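BtGH115A (Bacteroides thetaiotaomicron, PDB 5BY3) is a family GH115 4-O-methyl-alpha-glucuronidase that cleaves glucuronic acid side groups from decorated arabinogalactans. Local coordinates at residues 524-529 with 572-577; 566-571 with 593-598; 577-580 with 585-588; 616-619 with 625-628. All coordinates share one frame; numbering follows the deposited sequence.

Contact 1 of 4, residues 524-529 with 572-577; sequences REINER and KLLYAQ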
loop_
_atom_site.group_PDB
_atom_site.type_symbol
_atom_site.label_atom_id
_atom_site.label_comp_id
_atom_site.label_asym_id
_atom_site.label_seq_id
_atom_site.Cartn_x
_atom_site.Cartn_y
_atom_site.Cartn_z
ATOM N N ARG A 524 -26.534 -11.013 -18.379
ATOM C CA ARG A 524 -25.400 -11.602 -19.093
ATOM C C ARG A 524 -24.057 -11.275 -18.390
ATOM O O ARG A 524 -23.344 -12.190 -17.981
ATOM C CB ARG A 524 -25.442 -11.219 -20.583
ATOM C CG ARG A 524 -24.303 -11.771 -21.427
ATOM C CD ARG A 524 -24.216 -11.004 -22.730
ATOM N NE ARG A 524 -22.831 -10.635 -23.077
ATOM C CZ ARG A 524 -22.175 -9.541 -22.661
ATOM N NH1 ARG A 524 -22.750 -8.657 -21.850
ATOM N NH2 ARG A 524 -20.920 -9.328 -23.059
ATOM N N GLU A 525 -23.766 -9.988 -18.183
ATOM C CA GLU A 525 -22.555 -9.532 -17.445
ATOM C C GLU A 525 -22.438 -10.134 -16.027
ATOM O O GLU A 525 -21.340 -10.447 -15.562
ATOM C CB GLU A 525 -22.509 -7.990 -17.364
ATOM C CG GLU A 525 -22.211 -7.287 -18.689
ATOM C CD GLU A 525 -22.567 -5.782 -18.737
ATOM O OE1 GLU A 525 -23.478 -5.315 -18.016
ATOM O OE2 GLU A 525 -21.959 -5.052 -19.565
ATOM N N ILE A 526 -23.574 -10.304 -15.354
ATOM C CA ILE A 526 -23.597 -10.877 -14.008
ATOM C C ILE A 526 -23.188 -12.346 -14.056
ATOM O O ILE A 526 -22.272 -12.764 -13.329
ATOM C CB ILE A 526 -24.969 -10.681 -13.332
ATOM C CG1 ILE A 526 -25.182 -9.217 -12.985
ATOM C CG2 ILE A 526 -25.086 -11.522 -12.077
ATOM C CD1 ILE A 526 -26.625 -8.855 -12.734
ATOM N N ASN A 527 -23.842 -13.104 -14.943
ATOM C CA ASN A 527 -23.511 -14.521 -15.193
ATOM C C ASN A 527 -22.069 -14.730 -15.587
ATOM O O ASN A 527 -21.403 -15.606 -15.029
ATOM C CB ASN A 527 -24.435 -15.119 -16.253
ATOM C CG ASN A 527 -25.841 -15.306 -15.731
ATOM O OD1 ASN A 527 -26.032 -15.434 -14.538
ATOM N ND2 ASN A 527 -26.817 -15.304 -16.616
ATOM N N GLU A 528 -21.605 -13.909 -16.525
ATOM C CA GLU A 528 -20.220 -13.918 -16.974
ATOM C C GLU A 528 -19.274 -13.721 -15.770
ATOM O O GLU A 528 -18.342 -14.505 -15.585
ATOM C CB GLU A 528 -20.045 -12.884 -18.098
ATOM C CG GLU A 528 -18.698 -12.874 -18.802
ATOM C CD GLU A 528 -18.701 -12.057 -20.088
ATOM O OE1 GLU A 528 -19.784 -11.584 -20.511
ATOM O OE2 GLU A 528 -17.611 -11.889 -20.693
ATOM N N ARG A 529 -19.572 -12.752 -14.898
ATOM C CA ARG A 529 -18.755 -12.469 -13.713
ATOM C C ARG A 529 -18.875 -13.636 -12.717
ATOM O O ARG A 529 -17.858 -14.126 -12.194
ATOM C CB ARG A 529 -19.138 -11.096 -13.076
ATOM C CG ARG A 529 -18.251 -10.600 -11.913
ATOM C CD ARG A 529 -18.693 -9.259 -11.295
ATOM N NE ARG A 529 -17.985 -8.912 -10.038
ATOM C CZ ARG A 529 -16.797 -8.277 -9.963
ATOM N NH1 ARG A 529 -16.152 -7.854 -11.071
ATOM N NH2 ARG A 529 -16.259 -8.039 -8.764
ATOM N N LYS A 572 -22.935 -13.812 -3.020
ATOM C CA LYS A 572 -23.946 -13.370 -2.062
ATOM C C LYS A 572 -24.742 -12.209 -2.623
ATOM O O LYS A 572 -25.996 -12.189 -2.560
ATOM C CB LYS A 572 -23.317 -12.956 -0.719
ATOM C CG LYS A 572 -24.330 -12.566 0.389
ATOM C CD LYS A 572 -23.637 -11.925 1.589
ATOM C CE LYS A 572 -23.336 -10.432 1.381
ATOM N NZ LYS A 572 -22.713 -9.830 2.586
ATOM N N LEU A 573 -24.006 -11.254 -3.178
ATOM C CA LEU A 573 -24.598 -10.021 -3.657
ATOM C C LEU A 573 -25.145 -10.172 -5.077
ATOM O O LEU A 573 -26.182 -9.591 -5.387
ATOM C CB LEU A 573 -23.612 -8.814 -3.471
ATOM C CG LEU A 573 -23.518 -8.485 -1.962
ATOM C CD1 LEU A 573 -22.122 -8.196 -1.447
ATOM C CD2 LEU A 573 -24.502 -7.407 -1.545
ATOM N N LEU A 574 -24.481 -10.945 -5.941
ATOM C CA LEU A 574 -25.037 -11.109 -7.285
ATOM C C LEU A 574 -26.263 -12.035 -7.363
ATOM O O LEU A 574 -27.208 -11.698 -8.091
ATOM C CB LEU A 574 -23.977 -11.457 -8.312
ATOM C CG LEU A 574 -23.055 -10.273 -8.547
ATOM C CD1 LEU A 574 -21.978 -10.683 -9.533
ATOM C CD2 LEU A 574 -23.828 -9.070 -9.054
ATOM N N TYR A 575 -26.269 -13.160 -6.622
ATOM C CA TYR A 575 -27.473 -14.010 -6.542
ATOM C C TYR A 575 -28.622 -13.216 -5.937
ATOM O O TYR A 575 -29.747 -13.325 -6.381
ATOM C CB TYR A 575 -27.270 -15.259 -5.688
ATOM C CG TYR A 575 -26.295 -16.321 -6.191
ATOM C CD1 TYR A 575 -26.153 -16.601 -7.555
ATOM C CD2 TYR A 575 -25.569 -17.109 -5.263
ATOM C CE1 TYR A 575 -25.265 -17.572 -7.997
ATOM C CE2 TYR A 575 -24.690 -18.101 -5.687
ATOM C CZ TYR A 575 -24.539 -18.338 -7.053
ATOM O OH TYR A 575 -23.653 -19.326 -7.463
ATOM N N ALA A 576 -28.311 -12.407 -4.920
ATOM C CA ALA A 576 -29.273 -11.500 -4.316
ATOM C C ALA A 576 -29.915 -10.567 -5.352
ATOM O O ALA A 576 -31.151 -10.321 -5.299
ATOM C CB ALA A 576 -28.608 -10.699 -3.209
ATOM N N GLN A 577 -29.092 -10.063 -6.288
ATOM C CA GLN A 577 -29.597 -9.162 -7.328
ATOM C C GLN A 577 -30.501 -9.924 -8.311
ATOM O O GLN A 577 -31.571 -9.423 -8.695
ATOM C CB GLN A 577 -28.469 -8.430 -8.051
ATOM C CG GLN A 577 -28.919 -7.682 -9.302
ATOM C CD GLN A 577 -27.960 -6.600 -9.735
ATOM O OE1 GLN A 577 -27.064 -6.205 -8.991
ATOM N NE2 GLN A 577 -28.153 -6.101 -10.939
#
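Leu574 presses its branched end against Ile526 and Arg529, two residues one helical turn apart and therefore on the same face of their helix. Its CB sits 3.9 Å from Ile526 CG2, and CD2 lies beside both CG1 and CG2 of the isoleucine, so one forked aliphatic chain fits against another. The other methyl, Leu574 CD1, meets Arg529 CD at 4.0 Å and also lies at the edge of the guanidinium, near its plane. Arginine suits this place because its straight methylene chain can run past a leucine while its N-H groups find partners farther on, Asn570 OD1 for NE and Leu492 O for NH1. Gln577, one turn beyond Leu574, returns to the same face. With CG anti to the backbone N (chi1 169°) and an extended chain beyond, its amide reaches across to Ile526, where NE2 comes within 3.6 Å of CD1. This is a van der Waals contact of a methyl with an amide whose OE1 accepts a hydrogen bond from Leu519 N. An alanine in place of Ile526 would remove CG1, CG2 and CD1, and would probably open a gap beside Leu574 and deprive the Gln577 amide of the methyl that rests on it. The axes of the two segments come no closer than 10.8 Å and run in opposite senses but well inclined, at 149°, a wide spacing spanned by branched and extended side chains without any hydrogen bond between the segments. The contact thus joins the start of helix 523-543 to the last turns of helix 552-580, with loop residues Trp521 and Met501 packing on Arg529 and Leu574 and helix 587-603 nearby.

Contact 2 of 4, residues 566-571 with 593-598; sequences ATQMNR and YDSIAA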
loop_
_atom_site.group_PDB
_atom_site.type_symbol
_atom_site.label_atom_id
_atom_site.label_comp_id
_atom_site.label_asym_id
_atom_site.label_seq_id
_atom_site.Cartn_x
_atom_site.Cartn_y
_atom_site.Cartn_z
ATOM N N ALA A 566 -13.654 -13.500 -1.813
ATOM C CA ALA A 566 -14.115 -12.653 -2.899
ATOM C C ALA A 566 -15.216 -13.290 -3.758
ATOM O O ALA A 566 -16.194 -12.609 -4.134
ATOM C CB ALA A 566 -12.919 -12.224 -3.740
ATOM N N THR A 567 -15.051 -14.586 -4.083
ATOM C CA THR A 567 -16.022 -15.330 -4.887
ATOM C C THR A 567 -17.396 -15.334 -4.190
ATOM O O THR A 567 -18.443 -15.052 -4.806
ATOM C CB THR A 567 -15.559 -16.782 -5.090
ATOM O OG1 THR A 567 -14.282 -16.792 -5.759
ATOM C CG2 THR A 567 -16.640 -17.622 -5.896
ATOM N N GLN A 568 -17.356 -15.623 -2.891
ATOM C CA GLN A 568 -18.546 -15.821 -2.096
ATOM C C GLN A 568 -19.280 -14.513 -1.805
ATOM O O GLN A 568 -20.520 -14.519 -1.598
ATOM C CB GLN A 568 -18.206 -16.597 -0.802
ATOM C CG GLN A 568 -17.822 -18.066 -1.010
ATOM C CD GLN A 568 -18.865 -18.842 -1.810
ATOM O OE1 GLN A 568 -20.056 -18.833 -1.485
ATOM N NE2 GLN A 568 -18.428 -19.474 -2.884
HETATM N N MSE A 569 -18.520 -13.406 -1.795
HETATM C CA MSE A 569 -19.095 -12.056 -1.713
HETATM C C MSE A 569 -19.803 -11.740 -2.988
HETATM O O MSE A 569 -20.928 -11.227 -2.966
HETATM C CB MSE A 569 -18.013 -10.999 -1.425
HETATM C CG MSE A 569 -18.508 -9.617 -0.964
HETATM SE SE MSE A 569 -19.528 -9.589 0.742
HETATM C CE MSE A 569 -18.534 -10.274 2.287
ATOM N N ASN A 570 -19.168 -12.028 -4.126
ATOM C CA ASN A 570 -19.839 -11.780 -5.400
ATOM C C ASN A 570 -21.090 -12.641 -5.534
ATOM O O ASN A 570 -22.153 -12.149 -5.884
ATOM C CB ASN A 570 -18.864 -11.866 -6.564
ATOM C CG ASN A 570 -18.056 -10.586 -6.717
ATOM O OD1 ASN A 570 -18.266 -9.827 -7.666
ATOM N ND2 ASN A 570 -17.129 -10.319 -5.761
ATOM N N ARG A 571 -20.975 -13.907 -5.172
ATOM C CA ARG A 571 -22.138 -14.808 -5.095
ATOM C C ARG A 571 -23.261 -14.261 -4.236
ATOM O O ARG A 571 -24.396 -14.238 -4.676
ATOM C CB ARG A 571 -21.715 -16.191 -4.594
ATOM C CG ARG A 571 -20.868 -16.946 -5.607
ATOM C CD ARG A 571 -21.005 -18.445 -5.443
ATOM N NE ARG A 571 -20.293 -19.141 -6.508
ATOM C CZ ARG A 571 -19.799 -20.374 -6.418
ATOM N NH1 ARG A 571 -19.906 -21.084 -5.298
ATOM N NH2 ARG A 571 -19.159 -20.875 -7.452
ATOM N N TYR A 593 -23.238 -16.298 1.841
ATOM C CA TYR A 593 -22.983 -15.680 3.132
ATOM C C TYR A 593 -22.392 -16.724 4.095
ATOM O O TYR A 593 -21.338 -16.475 4.683
ATOM C CB TYR A 593 -24.264 -15.040 3.721
ATOM C CG TYR A 593 -24.050 -14.437 5.102
ATOM C CD1 TYR A 593 -24.142 -15.238 6.271
ATOM C CD2 TYR A 593 -23.750 -13.079 5.253
ATOM C CE1 TYR A 593 -23.920 -14.706 7.538
ATOM C CE2 TYR A 593 -23.544 -12.523 6.513
ATOM C CZ TYR A 593 -23.626 -13.338 7.650
ATOM O OH TYR A 593 -23.404 -12.797 8.898
ATOM N N ASP A 594 -23.038 -17.890 4.236
ATOM C CA ASP A 594 -22.606 -18.894 5.226
ATOM C C ASP A 594 -21.196 -19.343 4.910
ATOM O O ASP A 594 -20.371 -19.556 5.810
ATOM C CB ASP A 594 -23.577 -20.093 5.330
ATOM C CG ASP A 594 -24.905 -19.726 6.008
ATOM O OD1 ASP A 594 -24.903 -18.792 6.860
ATOM O OD2 ASP A 594 -25.954 -20.366 5.673
ATOM N N SER A 595 -20.901 -19.398 3.622
ATOM C CA SER A 595 -19.582 -19.849 3.197
ATOM C C SER A 595 -18.418 -18.889 3.613
ATOM O O SER A 595 -17.370 -19.351 4.095
ATOM C CB SER A 595 -19.607 -20.186 1.706
ATOM O OG SER A 595 -18.308 -20.533 1.286
ATOM N N ILE A 596 -18.642 -17.576 3.489
ATOM C CA ILE A 596 -17.722 -16.514 3.970
ATOM C C ILE A 596 -17.443 -16.720 5.463
ATOM O O ILE A 596 -16.305 -16.666 5.891
ATOM C CB ILE A 596 -18.326 -15.095 3.730
ATOM C CG1 ILE A 596 -18.583 -14.839 2.257
ATOM C CG2 ILE A 596 -17.408 -14.008 4.248
ATOM C CD1 ILE A 596 -19.688 -13.821 1.981
ATOM N N ALA A 597 -18.513 -16.958 6.237
ATOM C CA ALA A 597 -18.447 -17.280 7.664
ATOM C C ALA A 597 -17.486 -18.421 7.931
ATOM O O ALA A 597 -16.550 -18.275 8.725
ATOM C CB ALA A 597 -19.832 -17.660 8.157
ATOM N N ALA A 598 -17.730 -19.542 7.238
ATOM C CA ALA A 598 -16.929 -20.765 7.334
ATOM C C ALA A 598 -15.465 -20.497 6.998
ATOM O O ALA A 598 -14.581 -20.867 7.779
ATOM C CB ALA A 598 -17.512 -21.879 6.451
#
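Gln568 folds over Ser595, its CG 3.4 Å from Ser595 OG and its OE1 3.5 Å from Ser595 CB. The bend at chi2 (-53°) turns the amide toward the serine, which is small enough to accept the glutamine chain at close range. The amide touches the serine without a hydrogen bond between them. On the neighbouring side Gln568 CB packs 3.5 Å from Ile596 CG1. Ile596 CD1 then runs on to the methyl of Met569, modelled as selenomethionine, where CE lies 3.7 Å away and the two side chains cross at about a right angle. A flexible thioether chain suits the place: bends at chi2 and chi3 curl it back so that its end, and not its root, faces the isoleucine. Behind this face, Asn570 ND2 donates to Ala566 O, which also accepts from Asn570 N, on the opposite face of its plane. The axes of the two segments are only 8.7 Å apart and antiparallel, at 158°. Helix 552-580 thus lies between two others: helix 587-603 packs on its Gln568 face, helix 523-543 covers Thr567 and Asn570 through Tyr533, and loop residues Trp405 and Phe617 reach Met569 and Ile596 respectively.

Contact 3 of 4, residues 577-580 with 585-588; sequences QLAR and DWEK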
loop_
_atom_site.group_PDB
_atom_site.type_symbol
_atom_site.label_atom_id
_atom_site.label_comp_id
_atom_site.label_asym_id
_atom_site.label_seq_id
_atom_site.Cartn_x
_atom_site.Cartn_y
_atom_site.Cartn_z
ATOM N N GLN A 577 -29.092 -10.063 -6.288
ATOM C CA GLN A 577 -29.597 -9.162 -7.328
ATOM C C GLN A 577 -30.501 -9.924 -8.311
ATOM O O GLN A 577 -31.571 -9.423 -8.695
ATOM C CB GLN A 577 -28.469 -8.430 -8.051
ATOM C CG GLN A 577 -28.919 -7.682 -9.302
ATOM C CD GLN A 577 -27.960 -6.600 -9.735
ATOM O OE1 GLN A 577 -27.064 -6.205 -8.991
ATOM N NE2 GLN A 577 -28.153 -6.101 -10.939
ATOM N N LEU A 578 -30.065 -11.124 -8.711
ATOM C CA LEU A 578 -30.876 -12.009 -9.562
ATOM C C LEU A 578 -32.163 -12.424 -8.854
ATOM O O LEU A 578 -33.201 -12.456 -9.499
ATOM C CB LEU A 578 -30.101 -13.229 -10.019
ATOM C CG LEU A 578 -28.867 -13.019 -10.892
ATOM C CD1 LEU A 578 -28.112 -14.324 -10.950
ATOM C CD2 LEU A 578 -29.194 -12.480 -12.275
ATOM N N ALA A 579 -32.090 -12.649 -7.535
ATOM C CA ALA A 579 -33.242 -13.021 -6.705
ATOM C C ALA A 579 -34.327 -11.948 -6.570
ATOM O O ALA A 579 -35.508 -12.275 -6.662
ATOM C CB ALA A 579 -32.781 -13.486 -5.329
ATOM N N ARG A 580 -33.926 -10.695 -6.320
ATOM C CA ARG A 580 -34.823 -9.522 -6.361
ATOM C C ARG A 580 -35.652 -9.470 -7.629
ATOM O O ARG A 580 -36.793 -9.029 -7.591
ATOM C CB ARG A 580 -34.029 -8.193 -6.262
ATOM C CG ARG A 580 -33.556 -7.825 -4.855
ATOM C CD ARG A 580 -33.098 -6.369 -4.756
ATOM N NE ARG A 580 -31.868 -6.084 -5.520
ATOM C CZ ARG A 580 -30.631 -6.275 -5.066
ATOM N NH1 ARG A 580 -30.408 -6.776 -3.844
ATOM N NH2 ARG A 580 -29.606 -5.985 -5.843
ATOM N N ASP A 585 -32.981 -18.138 -6.657
ATOM C CA ASP A 585 -33.446 -18.395 -5.310
ATOM C C ASP A 585 -32.573 -17.730 -4.267
ATOM O O ASP A 585 -31.356 -17.872 -4.264
ATOM C CB ASP A 585 -33.557 -19.895 -5.026
ATOM C CG ASP A 585 -34.723 -20.216 -4.100
ATOM O OD1 ASP A 585 -34.596 -20.021 -2.857
ATOM O OD2 ASP A 585 -35.775 -20.643 -4.641
ATOM N N TRP A 586 -33.239 -17.032 -3.359
ATOM C CA TRP A 586 -32.625 -16.307 -2.258
ATOM C C TRP A 586 -31.716 -17.121 -1.345
ATOM O O TRP A 586 -30.810 -16.563 -0.698
ATOM C CB TRP A 586 -33.716 -15.674 -1.422
ATOM C CG TRP A 586 -34.263 -14.424 -2.008
ATOM C CD1 TRP A 586 -35.462 -14.267 -2.645
ATOM C CD2 TRP A 586 -33.627 -13.131 -2.000
ATOM N NE1 TRP A 586 -35.616 -12.953 -3.031
ATOM C CE2 TRP A 586 -34.514 -12.229 -2.641
ATOM C CE3 TRP A 586 -32.391 -12.649 -1.513
ATOM C CZ2 TRP A 586 -34.203 -10.862 -2.823
ATOM C CZ3 TRP A 586 -32.094 -11.274 -1.659
ATOM C CH2 TRP A 586 -32.990 -10.406 -2.321
ATOM N N GLU A 587 -31.976 -18.426 -1.294
ATOM C CA GLU A 587 -31.209 -19.340 -0.474
ATOM C C GLU A 587 -29.750 -19.435 -0.921
ATOM O O GLU A 587 -28.867 -19.662 -0.101
ATOM C CB GLU A 587 -31.884 -20.710 -0.410
ATOM C CG GLU A 587 -32.871 -20.848 0.755
ATOM C CD GLU A 587 -32.214 -21.088 2.131
ATOM O OE1 GLU A 587 -32.899 -20.887 3.163
ATOM O OE2 GLU A 587 -31.022 -21.478 2.207
ATOM N N LYS A 588 -29.498 -19.230 -2.209
ATOM C CA LYS A 588 -28.129 -19.234 -2.722
ATOM C C LYS A 588 -27.309 -18.065 -2.140
ATOM O O LYS A 588 -26.097 -18.208 -1.875
ATOM C CB LYS A 588 -28.123 -19.174 -4.242
ATOM C CG LYS A 588 -28.637 -20.424 -4.921
ATOM C CD LYS A 588 -28.013 -20.550 -6.287
ATOM C CE LYS A 588 -27.690 -22.008 -6.607
ATOM N NZ LYS A 588 -27.360 -22.192 -8.053
#
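Ala579 places its methyl over the face of the Trp586 indole, a CH-pi contact at the heart of this turn. CB stands 3.5 Å from the centroid of the five-membered ring and 13° off the ring normal, with CE2 its nearest atom at 3.4 Å. Alanine is well chosen here, since a single methyl lets the ring settle almost onto the helix: indole CE2 also approaches Ala579 C, at 3.9 Å. Next along the helix, Arg580 takes the six-membered part of the indole. Its backbone N is 3.5 Å from Trp586 CZ2, in an oblique position, and its CG touches CH2 at 3.7 Å. The guanidinium does not stack on the ring, the two planes being 59° apart. A bend at chi3 (-68°) turns the head back over the helix, so that one of its faces lies above Gln577 CA, and the charge is answered by Asp518, which forms a salt bridge with Arg580 NH2. Thus the arginine lends the tryptophan its aliphatic root and keeps its charged end for another partner. On the opposing segment, Asp585 OD1 accepts a weak but nearly straight capping bond from Glu587 N, 3.4 Å long, and Lys588 N donates to Asp585 O. An aspartate suits the start of a helix because it can receive amide hydrogens that have no carbonyl a turn earlier. Trp586 extends its contact further to Ala576 and to Arg630. Two consecutive helices joined by a short connection, the second capped by Asp585, make this the turn of an alpha-alpha hairpin, with the tryptophan folded back onto the helix that precedes the turn.

Contact 4 of 4, residues 616-619 with 625-628; sequences DFKP and FNRV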
loop_
_atom_site.group_PDB
_atom_site.type_symbol
_atom_site.label_atom_id
_atom_site.label_comp_id
_atom_site.label_asym_id
_atom_site.label_seq_id
_atom_site.Cartn_x
_atom_site.Cartn_y
_atom_site.Cartn_z
ATOM N N ASP A 616 -12.115 -10.416 10.386
ATOM C CA ASP A 616 -13.496 -10.096 10.699
ATOM C C ASP A 616 -14.164 -9.813 9.375
ATOM O O ASP A 616 -13.796 -8.858 8.692
ATOM C CB ASP A 616 -13.554 -8.881 11.634
ATOM C CG ASP A 616 -14.952 -8.520 12.054
ATOM O OD1 ASP A 616 -15.908 -8.889 11.349
ATOM O OD2 ASP A 616 -15.114 -7.829 13.100
ATOM N N PHE A 617 -15.127 -10.644 8.997
ATOM C CA PHE A 617 -15.750 -10.471 7.702
ATOM C C PHE A 617 -16.839 -9.376 7.668
ATOM O O PHE A 617 -17.432 -9.119 6.609
ATOM C CB PHE A 617 -16.168 -11.833 7.089
ATOM C CG PHE A 617 -17.429 -12.471 7.681
ATOM C CD1 PHE A 617 -17.348 -13.368 8.761
ATOM C CD2 PHE A 617 -18.685 -12.263 7.087
ATOM C CE1 PHE A 617 -18.495 -13.990 9.274
ATOM C CE2 PHE A 617 -19.830 -12.904 7.591
ATOM C CZ PHE A 617 -19.740 -13.764 8.690
ATOM N N LYS A 618 -17.084 -8.744 8.832
ATOM C CA LYS A 618 -18.034 -7.617 8.991
ATOM C C LYS A 618 -17.381 -6.356 9.580
ATOM O O LYS A 618 -17.987 -5.722 10.453
ATOM C CB LYS A 618 -19.270 -8.002 9.836
ATOM C CG LYS A 618 -19.731 -9.451 9.661
ATOM C CD LYS A 618 -21.061 -9.743 10.361
ATOM C CE LYS A 618 -22.232 -9.533 9.410
ATOM N NZ LYS A 618 -23.496 -9.893 10.080
ATOM N N PRO A 619 -16.170 -5.957 9.080
ATOM C CA PRO A 619 -15.480 -4.794 9.681
ATOM C C PRO A 619 -16.363 -3.556 9.662
ATOM O O PRO A 619 -17.013 -3.267 8.658
ATOM C CB PRO A 619 -14.272 -4.589 8.763
ATOM C CG PRO A 619 -14.661 -5.204 7.454
ATOM C CD PRO A 619 -15.505 -6.373 7.822
ATOM N N PHE A 625 -21.953 -6.147 4.519
ATOM C CA PHE A 625 -21.422 -7.421 5.039
ATOM C C PHE A 625 -22.475 -8.348 5.660
ATOM O O PHE A 625 -22.154 -9.469 6.082
ATOM C CB PHE A 625 -20.281 -7.203 6.067
ATOM C CG PHE A 625 -19.150 -6.349 5.566
ATOM C CD1 PHE A 625 -18.276 -6.810 4.560
ATOM C CD2 PHE A 625 -18.956 -5.076 6.067
ATOM C CE1 PHE A 625 -17.242 -6.016 4.079
ATOM C CE2 PHE A 625 -17.903 -4.277 5.588
ATOM C CZ PHE A 625 -17.048 -4.749 4.609
ATOM N N ASN A 626 -23.712 -7.877 5.757
ATOM C CA ASN A 626 -24.795 -8.661 6.361
ATOM C C ASN A 626 -25.376 -9.696 5.389
ATOM O O ASN A 626 -25.103 -9.629 4.191
ATOM C CB ASN A 626 -25.928 -7.719 6.787
ATOM C CG ASN A 626 -25.554 -6.822 7.946
ATOM O OD1 ASN A 626 -26.058 -5.703 8.042
ATOM N ND2 ASN A 626 -24.683 -7.305 8.839
ATOM N N ARG A 627 -26.225 -10.621 5.873
ATOM C CA ARG A 627 -27.082 -11.352 4.913
ATOM C C ARG A 627 -27.924 -10.286 4.271
ATOM O O ARG A 627 -28.243 -9.276 4.901
ATOM C CB ARG A 627 -28.009 -12.358 5.542
ATOM C CG ARG A 627 -27.379 -13.641 5.978
ATOM C CD ARG A 627 -28.350 -14.422 6.878
ATOM N NE ARG A 627 -27.671 -15.618 7.378
ATOM C CZ ARG A 627 -27.064 -15.726 8.563
ATOM N NH1 ARG A 627 -27.032 -14.714 9.448
ATOM N NH2 ARG A 627 -26.455 -16.872 8.857
ATOM N N VAL A 628 -28.292 -10.521 3.021
ATOM C CA VAL A 628 -29.041 -9.536 2.266
ATOM C C VAL A 628 -30.543 -9.547 2.623
ATOM O O VAL A 628 -31.202 -10.608 2.620
ATOM C CB VAL A 628 -28.813 -9.722 0.750
ATOM C CG1 VAL A 628 -29.645 -8.738 -0.040
ATOM C CG2 VAL A 628 -27.354 -9.510 0.414
#
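Phe625 lies against residues 617-619 from CB to tip. Its CB is 3.5 Å from Phe617 O and close to Lys618 CA; further out, CD1 is 3.2 Å from the same carbonyl oxygen, which approaches the ring obliquely. Along the other flank of the ring, CE2 comes 3.4 Å from Pro619 O, and at the tip CZ meets Pro619 CG at 3.7 Å. Pro619 CD sits over the ring face, 3.9 Å from the centroid and 10° off the normal, a CH-pi contact for which the rigid proline ring suits a flat aromatic. A serine in place of Phe625 would probably leave the Pro619 ring without the surface it rests on and open a gap under the bend. Lys618 passes back over the phenylalanine backbone, its CE 3.3 Å from Phe625 O, before NZ bonds to Tyr593 OH. Glu499 touches Phe625 from another loop, and Trp405 packs on Pro619, whose side chain lies near a bound nickel ion. The bend itself is an Asx turn: Asp616 OD1 accepts from Lys618 N at 2.8 Å, bracing residues 616-618 of an irregular loop, with Phe625 packed alongside.

How the contacts relate
Helix 552-580 carries one segment each of contacts 1, 2 and 3. Arg529 NE and Asn570 OD1, 2.6 Å apart, probably bond contact 1 to contact 2, whose centres are 13 Å apart. The loop of contact 4 is tied to these helices by polar groups: Lys572 NZ of contact 1 lies 2.9 Å from Asn626 O, while Asp594 OD1 of contact 2 makes a 3.2 Å salt bridge with Arg627 NH2. Trp586 of contact 3 reaches Val628, CZ3 to CG1, at 3.9 Å. Nickel, held at Leu404 and Asp436, lies about 6 Å from the Pro619 side chain and about 13 Å from that of Met569, so contact 4 is nearer to it than contact 2.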